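Local coordinates for protein Crov588 (Cafeteriavirus, PDB 6NYR) that is of unknown function but folds as a circular leucine-rich-repeat solenoid built from FNIP repeats, a form that may serve to bind other macromolecules, at residues I244-L249 / T267-P272; N251-L256 / N273-I278. All blocks are in the same frame, centred on the assembly; numbering follows the deposited sequence.

Contact 1: residues I244-L249 / T267-P272; sequences ITENVL and TENVLP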
loop_
_atom_site.group_PDB
_atom_site.type_symbol
_atom_site.label_atom_id
_atom_site.label_comp_id
_atom_site.label_asym_id
_atom_site.label_seq_id
_atom_site.Cartn_x
_atom_site.Cartn_y
_atom_site.Cartn_z
ATOM N N ILE A 244 -36.035 -0.819 6.856
ATOM C CA ILE A 244 -36.197 -0.604 5.425
ATOM C C ILE A 244 -37.292 -1.551 4.958
ATOM O O ILE A 244 -37.110 -2.775 4.948
ATOM C CB ILE A 244 -34.890 -0.847 4.660
ATOM C CG1 ILE A 244 -33.798 0.053 5.228
ATOM C CG2 ILE A 244 -35.095 -0.580 3.177
ATOM C CD1 ILE A 244 -32.447 -0.133 4.581
ATOM N N THR A 245 -38.429 -0.983 4.573
ATOM C CA THR A 245 -39.591 -1.766 4.185
ATOM C C THR A 245 -39.609 -1.946 2.666
ATOM O O THR A 245 -38.635 -1.658 1.969
ATOM C CB THR A 245 -40.858 -1.093 4.701
ATOM O OG1 THR A 245 -40.977 0.212 4.114
ATOM C CG2 THR A 245 -40.811 -0.958 6.218
ATOM N N GLU A 246 -40.713 -2.465 2.139
ATOM C CA GLU A 246 -40.836 -2.727 0.714
ATOM C C GLU A 246 -40.825 -1.432 -0.086
ATOM O O GLU A 246 -41.333 -0.400 0.360
ATOM C CB GLU A 246 -42.128 -3.500 0.452
ATOM C CG GLU A 246 -42.119 -4.397 -0.770
ATOM C CD GLU A 246 -43.326 -5.325 -0.814
ATOM O OE1 GLU A 246 -43.868 -5.649 0.264
ATOM O OE2 GLU A 246 -43.731 -5.723 -1.926
ATOM N N ASN A 247 -40.215 -1.492 -1.270
ATOM C CA ASN A 247 -40.331 -0.449 -2.283
ATOM C C ASN A 247 -39.712 0.880 -1.855
ATOM O O ASN A 247 -40.149 1.942 -2.306
ATOM C CB ASN A 247 -41.799 -0.221 -2.680
ATOM C CG ASN A 247 -42.361 -1.345 -3.532
ATOM O OD1 ASN A 247 -43.101 -2.201 -3.045
ATOM N ND2 ASN A 247 -42.014 -1.345 -4.814
ATOM N N VAL A 248 -38.686 0.865 -1.009
ATOM C CA VAL A 248 -37.944 2.072 -0.665
ATOM C C VAL A 248 -36.560 2.071 -1.319
ATOM O O VAL A 248 -36.056 3.119 -1.716
ATOM C CB VAL A 248 -37.844 2.262 0.866
ATOM C CG1 VAL A 248 -37.867 0.945 1.590
ATOM C CG2 VAL A 248 -36.581 3.044 1.213
ATOM N N LEU A 249 -35.926 0.908 -1.424
ATOM C CA LEU A 249 -34.665 0.835 -2.167
ATOM C C LEU A 249 -34.961 0.754 -3.660
ATOM O O LEU A 249 -35.756 -0.093 -4.079
ATOM C CB LEU A 249 -33.846 -0.375 -1.732
ATOM C CG LEU A 249 -33.427 -0.427 -0.263
ATOM C CD1 LEU A 249 -32.700 -1.726 0.050
ATOM C CD2 LEU A 249 -32.556 0.771 0.081
ATOM N N THR A 267 -36.926 -8.278 5.458
ATOM C CA THR A 267 -37.904 -9.225 4.954
ATOM C C THR A 267 -37.798 -9.299 3.429
ATOM O O THR A 267 -36.843 -8.802 2.826
ATOM C CB THR A 267 -39.308 -8.825 5.405
ATOM O OG1 THR A 267 -39.717 -7.640 4.712
ATOM C CG2 THR A 267 -39.329 -8.558 6.898
ATOM N N GLU A 268 -38.783 -9.928 2.791
ATOM C CA GLU A 268 -38.761 -10.143 1.354
ATOM C C GLU A 268 -39.157 -8.867 0.615
ATOM O O GLU A 268 -39.848 -7.997 1.148
ATOM C CB GLU A 268 -39.716 -11.274 0.971
ATOM C CG GLU A 268 -39.602 -12.510 1.844
ATOM C CD GLU A 268 -40.669 -13.544 1.530
ATOM O OE1 GLU A 268 -41.219 -13.514 0.408
ATOM O OE2 GLU A 268 -40.959 -14.382 2.409
ATOM N N ASN A 269 -38.701 -8.766 -0.635
ATOM C CA ASN A 269 -39.029 -7.636 -1.503
ATOM C C ASN A 269 -38.503 -6.316 -0.950
ATOM O O ASN A 269 -39.043 -5.247 -1.245
ATOM C CB ASN A 269 -40.539 -7.531 -1.746
ATOM C CG ASN A 269 -41.070 -8.639 -2.631
ATOM O OD1 ASN A 269 -40.977 -8.563 -3.856
ATOM N ND2 ASN A 269 -41.637 -9.670 -2.016
ATOM N N VAL A 270 -37.445 -6.371 -0.149
ATOM C CA VAL A 270 -36.779 -5.169 0.345
ATOM C C VAL A 270 -35.465 -4.917 -0.382
ATOM O O VAL A 270 -35.180 -3.793 -0.793
ATOM C CB VAL A 270 -36.561 -5.273 1.872
ATOM C CG1 VAL A 270 -35.788 -4.067 2.386
ATOM C CG2 VAL A 270 -37.890 -5.410 2.596
ATOM N N LEU A 271 -34.664 -5.948 -0.556
ATOM C CA LEU A 271 -33.406 -5.848 -1.282
ATOM C C LEU A 271 -33.666 -5.999 -2.774
ATOM O O LEU A 271 -34.057 -7.076 -3.231
ATOM C CB LEU A 271 -32.411 -6.913 -0.794
ATOM C CG LEU A 271 -32.005 -6.811 0.672
ATOM C CD1 LEU A 271 -31.114 -7.978 1.061
ATOM C CD2 LEU A 271 -31.313 -5.488 0.942
ATOM N N PRO A 272 -33.467 -4.948 -3.569
ATOM C CA PRO A 272 -33.763 -5.065 -5.006
ATOM C C PRO A 272 -32.877 -6.108 -5.667
ATOM O O PRO A 272 -31.705 -6.256 -5.321
ATOM C CB PRO A 272 -33.481 -3.661 -5.553
ATOM C CG PRO A 272 -32.505 -3.065 -4.586
ATOM C CD PRO A 272 -32.858 -3.643 -3.231
#
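Val270 fits against the backbone of Ile244 and Thr245, showing how segments of equivalent loops in a repeat protein can pack without a hydrogen bond between them. Its CG1 methyl comes to 3.2 Å from Ile244 O and also meets a methyl of the same residue, Ile244 CG2, at 3.6 Å. The second branch, CG2, lies near the carbonyl carbon of Thr245, so both methyls of the valine rest against the backbone at Ile244 O, just ahead of the type II beta turn running from Thr245 to Val248. CG1 of Val270 stands anti to its own backbone N (chi1 176°), which places it against both Ile244 O and the Ile244 CG2 methyl, while CG2 faces the backbone at Ile244 O and Thr245 C.

Leu249 closes the buried part from the other end of its segment. Its CD1 touches Val270 O at 3.3 Å, while its CB rests 3.7 Å from Pro272 CD, the leucine side chain crossing the proline ring at about a right angle. A longer apolar contact, 4.1 Å between Leu249 CD1 and Leu271 CD2, extends the hydrophobic row inward.

The outer side is looser and polar. Glu246 and Asn269, both exposed, run alongside each other and point the same way, with carboxylate and amide planes 25° apart. They meet through their aliphatic parts: Glu246 CG lies 3.6 Å from Asn269 CB and touches Asn269 O at 3.2 Å. The extended glutamate chain carries its carboxylate past that CB without forming a salt bridge or hydrogen bond to the other segment.

Beyond the pair, Ile244 leans on Phe258, Val248 on Ile222, and Leu271 on Ile266 and Pro294. The two loops thus lie side by side, one between strands 233-235 and 255-257, the next between strands 255-257 and 277-279.

Contact 2: residues N251-L256 / N273-I278; sequences NSLTYL and NSLTHI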
loop_
_atom_site.group_PDB
_atom_site.type_symbol
_atom_site.label_atom_id
_atom_site.label_comp_id
_atom_site.label_asym_id
_atom_site.label_seq_id
_atom_site.Cartn_x
_atom_site.Cartn_y
_atom_site.Cartn_z
ATOM N N ASN A 251 -34.838 0.027 -7.720
ATOM C CA ASN A 251 -34.584 -1.178 -8.500
ATOM C C ASN A 251 -33.337 -1.085 -9.363
ATOM O O ASN A 251 -33.097 -1.982 -10.178
ATOM C CB ASN A 251 -35.814 -1.460 -9.360
ATOM C CG ASN A 251 -36.969 -2.034 -8.555
ATOM O OD1 ASN A 251 -36.771 -2.857 -7.658
ATOM N ND2 ASN A 251 -38.181 -1.572 -8.847
ATOM N N SER A 252 -32.545 -0.031 -9.193
ATOM C CA SER A 252 -31.303 0.167 -9.928
ATOM C C SER A 252 -30.064 -0.030 -9.062
ATOM O O SER A 252 -28.942 0.024 -9.578
ATOM C CB SER A 252 -31.291 1.572 -10.536
ATOM O OG SER A 252 -31.807 2.521 -9.614
ATOM N N LEU A 253 -30.240 -0.260 -7.762
ATOM C CA LEU A 253 -29.121 -0.289 -6.826
ATOM C C LEU A 253 -28.226 -1.500 -7.068
ATOM O O LEU A 253 -28.706 -2.632 -7.174
ATOM C CB LEU A 253 -29.660 -0.305 -5.397
ATOM C CG LEU A 253 -28.774 0.207 -4.265
ATOM C CD1 LEU A 253 -28.399 1.655 -4.438
ATOM C CD2 LEU A 253 -29.512 -0.010 -2.932
ATOM N N THR A 254 -26.916 -1.255 -7.145
ATOM C CA THR A 254 -25.938 -2.324 -7.295
ATOM C C THR A 254 -25.017 -2.499 -6.095
ATOM O O THR A 254 -24.554 -3.614 -5.857
ATOM C CB THR A 254 -25.068 -2.081 -8.537
ATOM O OG1 THR A 254 -24.386 -0.826 -8.413
ATOM C CG2 THR A 254 -25.927 -2.069 -9.796
ATOM N N TYR A 255 -24.725 -1.433 -5.352
ATOM C CA TYR A 255 -23.873 -1.497 -4.170
ATOM C C TYR A 255 -24.642 -0.977 -2.961
ATOM O O TYR A 255 -25.178 0.137 -2.995
ATOM C CB TYR A 255 -22.593 -0.668 -4.355
ATOM C CG TYR A 255 -21.546 -1.286 -5.258
ATOM C CD1 TYR A 255 -21.831 -1.577 -6.584
ATOM C CD2 TYR A 255 -20.264 -1.556 -4.789
ATOM C CE1 TYR A 255 -20.879 -2.136 -7.414
ATOM C CE2 TYR A 255 -19.304 -2.113 -5.614
ATOM C CZ TYR A 255 -19.617 -2.402 -6.927
ATOM O OH TYR A 255 -18.662 -2.957 -7.749
ATOM N N LEU A 256 -24.676 -1.770 -1.889
ATOM C CA LEU A 256 -25.343 -1.393 -0.646
ATOM C C LEU A 256 -24.403 -1.666 0.519
ATOM O O LEU A 256 -23.955 -2.803 0.702
ATOM C CB LEU A 256 -26.651 -2.168 -0.459
ATOM C CG LEU A 256 -27.387 -1.972 0.868
ATOM C CD1 LEU A 256 -27.980 -0.568 0.956
ATOM C CD2 LEU A 256 -28.472 -3.023 1.077
ATOM N N ASN A 273 -33.452 -6.835 -6.628
ATOM C CA ASN A 273 -32.732 -7.916 -7.288
ATOM C C ASN A 273 -31.522 -7.434 -8.076
ATOM O O ASN A 273 -30.711 -8.266 -8.499
ATOM C CB ASN A 273 -33.687 -8.670 -8.217
ATOM C CG ASN A 273 -34.604 -9.611 -7.467
ATOM O OD1 ASN A 273 -34.191 -10.248 -6.497
ATOM N ND2 ASN A 273 -35.854 -9.705 -7.909
ATOM N N SER A 274 -31.376 -6.122 -8.276
ATOM C CA SER A 274 -30.236 -5.590 -9.011
ATOM C C SER A 274 -28.945 -5.596 -8.202
ATOM O O SER A 274 -27.863 -5.479 -8.789
ATOM C CB SER A 274 -30.541 -4.157 -9.460
ATOM O OG SER A 274 -31.118 -3.410 -8.396
ATOM N N LEU A 275 -29.027 -5.728 -6.881
ATOM C CA LEU A 275 -27.840 -5.594 -6.046
ATOM C C LEU A 275 -26.824 -6.688 -6.351
ATOM O O LEU A 275 -27.154 -7.878 -6.371
ATOM C CB LEU A 275 -28.227 -5.642 -4.567
ATOM C CG LEU A 275 -28.754 -4.357 -3.931
ATOM C CD1 LEU A 275 -29.331 -4.661 -2.545
ATOM C CD2 LEU A 275 -27.668 -3.296 -3.834
ATOM N N THR A 276 -25.578 -6.276 -6.577
ATOM C CA THR A 276 -24.466 -7.203 -6.734
ATOM C C THR A 276 -23.560 -7.258 -5.512
ATOM O O THR A 276 -22.991 -8.317 -5.226
ATOM C CB THR A 276 -23.626 -6.822 -7.961
ATOM O OG1 THR A 276 -23.272 -5.434 -7.892
ATOM C CG2 THR A 276 -24.404 -7.089 -9.243
ATOM N N HIS A 277 -23.413 -6.148 -4.790
ATOM C CA HIS A 277 -22.538 -6.073 -3.628
ATOM C C HIS A 277 -23.324 -5.635 -2.400
ATOM O O HIS A 277 -23.984 -4.590 -2.418
ATOM C CB HIS A 277 -21.381 -5.096 -3.865
ATOM C CG HIS A 277 -20.429 -5.525 -4.936
ATOM N ND1 HIS A 277 -20.812 -5.710 -6.248
ATOM C CD2 HIS A 277 -19.107 -5.813 -4.885
ATOM C CE1 HIS A 277 -19.767 -6.089 -6.960
ATOM N NE2 HIS A 277 -18.721 -6.160 -6.158
ATOM N N ILE A 278 -23.248 -6.432 -1.337
ATOM C CA ILE A 278 -23.822 -6.083 -0.042
ATOM C C ILE A 278 -22.739 -6.198 1.019
ATOM O O ILE A 278 -22.068 -7.230 1.122
ATOM C CB ILE A 278 -25.020 -6.983 0.323
ATOM C CG1 ILE A 278 -26.189 -6.709 -0.626
ATOM C CG2 ILE A 278 -25.442 -6.764 1.771
ATOM C CD1 ILE A 278 -27.360 -7.644 -0.454
#
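Thr254 and Leu275 bring the two chains to a CA-CA distance of 4.0 Å just before they settle into parallel pairing, Tyr255 beside His277 and Leu256 beside Ile278. Thr254 O receives both Thr276 N, at 2.9 Å, and His277 N, the latter nearly in line with the carbonyl bond (C=O...N 170°). Leu256 N then returns a bond to His277 O, 3.0 Å long.

Ahead of the strands, the hydroxyl of Ser274 takes over this work. Placed between its backbone N and carbonyl carbon (chi1 45°), OG reaches across and donates to Leu253 O at 2.8 Å, tilted out of the carbonyl plane.

On one face of the strands the rings of Tyr255 and His277 form an offset stack, their planes only 7° apart and their centroids 4.1 Å apart. Tyr255 CZ sits over the centre of the imidazole, and His277 CB adds a CH-pi contact to the phenol ring. A hydrogen bond between Thr276 OG1 and His277 ND1, met at the imidazole edge, should limit rotation of the histidine ring. The histidine ring also stacks with His299, and Tyr255 touches Tyr233.

On the side of Leu256 and Ile278 the contact is apolar, joined by Leu253 and Leu275 from the approach to the strands. Leu275 CD2 wedges between Leu253 CG and Leu256 CB, 3.7 Å from each, with the Leu253 and Leu275 side chains running alongside each other. Further along the same row, Leu253 and Leu256 touch Leu234, and Ile278 touches Leu297.

In this protein the serine bond recurs, Ser252 and Ser296 likewise bonding backbone carbonyls of the preceding coil. Short parallel strands, one per repeat, with leucines turned into the interior of the coil, are characteristic of a leucine-rich-repeat solenoid, here curved into a circle whose inner rim the strands line.

From the N terminus, the chain passes through 244-249 at the outer side of one turn, runs inward through 251-256, rises to the outer side again at 267-272 and comes back in through 273-278. The segments therefore alternate, and the two contacts cross instead of nesting. Each closes a loop of fewer than twenty residues: contact 1 joins consecutive outer loops, contact 2 consecutive inner strands and their approaches. With centres 12 Å apart, they share one hydrophobic interior, where Leu271 of contact 1 meets Leu256 and Ile278 of contact 2 and Pro272 touches Leu253. Together they bind adjacent coils from outer to inner rim.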